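BDI_3064 protein (Parabacteroides distasonis ATCC 8503, PDB 5Z06) hydrolyses linear beta-1,2-glucan and beta-1,2-glucooligosaccharides as an exo-type enzyme, releasing sophorose from the non-reducing end. Local coordinates at residues V259-V262 with E268-D271. Sequence-based numbering, arbitrary orientation.
Sequences VTAV and ESND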
loop_
_atom_site.group_PDB
_atom_site.type_symbol
_atom_site.label_atom_id
_atom_site.label_comp_id
_atom_site.label_asym_id
_atom_site.label_seq_id
_atom_site.Cartn_x
_atom_site.Cartn_y
_atom_site.Cartn_z
ATOM N N VAL A 259 -20.027 -2.117 16.886
ATOM C CA VAL A 259 -18.731 -1.487 17.042
ATOM C C VAL A 259 -18.756 -0.555 18.243
ATOM O O VAL A 259 -19.711 0.199 18.439
ATOM C CB VAL A 259 -18.369 -0.730 15.761
ATOM C CG1 VAL A 259 -17.039 0.005 15.913
ATOM C CG2 VAL A 259 -18.324 -1.705 14.594
ATOM N N THR A 260 -17.690 -0.600 19.032
ATOM C CA THR A 260 -17.497 0.351 20.129
ATOM C C THR A 260 -16.229 1.153 19.868
ATOM O O THR A 260 -15.389 0.728 19.086
ATOM C CB THR A 260 -17.357 -0.377 21.488
ATOM O OG1 THR A 260 -16.186 -1.189 21.481
ATOM C CG2 THR A 260 -18.563 -1.266 21.780
ATOM N N ALA A 261 -16.121 2.316 20.518
ATOM C CA ALA A 261 -14.883 3.106 20.571
ATOM C C ALA A 261 -14.190 2.885 21.906
ATOM O O ALA A 261 -14.826 2.892 22.954
ATOM C CB ALA A 261 -15.178 4.581 20.377
ATOM N N VAL A 262 -12.878 2.697 21.858
ATOM C CA VAL A 262 -12.069 2.418 23.033
ATOM C C VAL A 262 -11.055 3.546 23.149
ATOM O O VAL A 262 -10.388 3.869 22.172
ATOM C CB VAL A 262 -11.352 1.069 22.894
ATOM C CG1 VAL A 262 -10.485 0.755 24.108
ATOM C CG2 VAL A 262 -12.373 -0.037 22.676
ATOM N N GLU A 268 -14.593 1.714 27.217
ATOM C CA GLU A 268 -15.311 1.337 26.028
ATOM C C GLU A 268 -16.596 2.134 25.944
ATOM O O GLU A 268 -17.339 2.227 26.907
ATOM C CB GLU A 268 -15.594 -0.166 26.076
ATOM C CG GLU A 268 -16.187 -0.755 24.804
ATOM C CD GLU A 268 -15.740 -2.185 24.517
ATOM O OE1 GLU A 268 -15.138 -2.870 25.373
ATOM O OE2 GLU A 268 -15.973 -2.633 23.392
ATOM N N SER A 269 -16.859 2.704 24.775
ATOM C CA SER A 269 -18.127 3.341 24.512
ATOM C C SER A 269 -19.262 2.349 24.647
ATOM O O SER A 269 -19.066 1.129 24.775
ATOM C CB SER A 269 -18.176 3.892 23.087
ATOM O OG SER A 269 -18.367 2.833 22.156
ATOM N N ASN A 270 -20.463 2.889 24.567
ATOM C CA ASN A 270 -21.624 2.051 24.353
ATOM C C ASN A 270 -21.540 1.419 22.956
ATOM O O ASN A 270 -20.672 1.764 22.151
ATOM C CB ASN A 270 -22.932 2.837 24.560
ATOM C CG ASN A 270 -23.100 3.985 23.592
ATOM O OD1 ASN A 270 -22.128 4.614 23.179
ATOM N ND2 ASN A 270 -24.345 4.274 23.232
ATOM N N ASP A 271 -22.440 0.477 22.707
ATOM C CA ASP A 271 -22.554 -0.184 21.419
ATOM C C ASP A 271 -23.083 0.749 20.344
ATOM O O ASP A 271 -23.939 1.595 20.612
ATOM C CB ASP A 271 -23.516 -1.370 21.512
ATOM C CG ASP A 271 -22.951 -2.517 22.286
ATOM O OD1 ASP A 271 -21.769 -2.465 22.671
ATOM O OD2 ASP A 271 -23.694 -3.491 22.505
#
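With chi1 at 76°, Ser269 tucks OG between its own backbone N and carbonyl carbon, against the backbone N of Ala261, while Glu268 carries CG anti to its backbone N (chi1 -172°) and bends at chi2 to bring the carboxylate over Thr260. The two segments run nearly antiparallel where strand 254-262 turns back toward strand 275-278, the edge of a four-stranded sheet whose strand order is consistent with a fibronectin type III-like domain; this would be its F-G hairpin.

A single beta bridge pairs Val262 with Glu268, and Ser269 N donates to Ala261 O at 2.7 Å. In the same pair of residues a side chain takes over from the backbone: the return bond goes from Ala261 N to Ser269 OG, at 2.8 Å with an N-H...O angle of 163°, and not to a carbonyl. Serine suits this place because its short hydroxyl can accept there and still donate to Asn270 O. An alanine here would lack OG, which would probably leave the Ala261 N-H without its acceptor and the Asn270 carbonyl without the hydroxyl.

Thr260 turns its hydroxyl to Glu268, OG1 donating to OE2, although the modelled separation is too short to be trusted in detail. Glutamate has the length to reach past Thr260 to strand 219-225, where OE2 also hydrogen-bonds Tyr223 OH and OE1 forms a salt bridge with Arg221. Asp271 pairs chiefly with Lys258, yet its OD1 lies 3.5 Å from the methyl CG2 of Thr260.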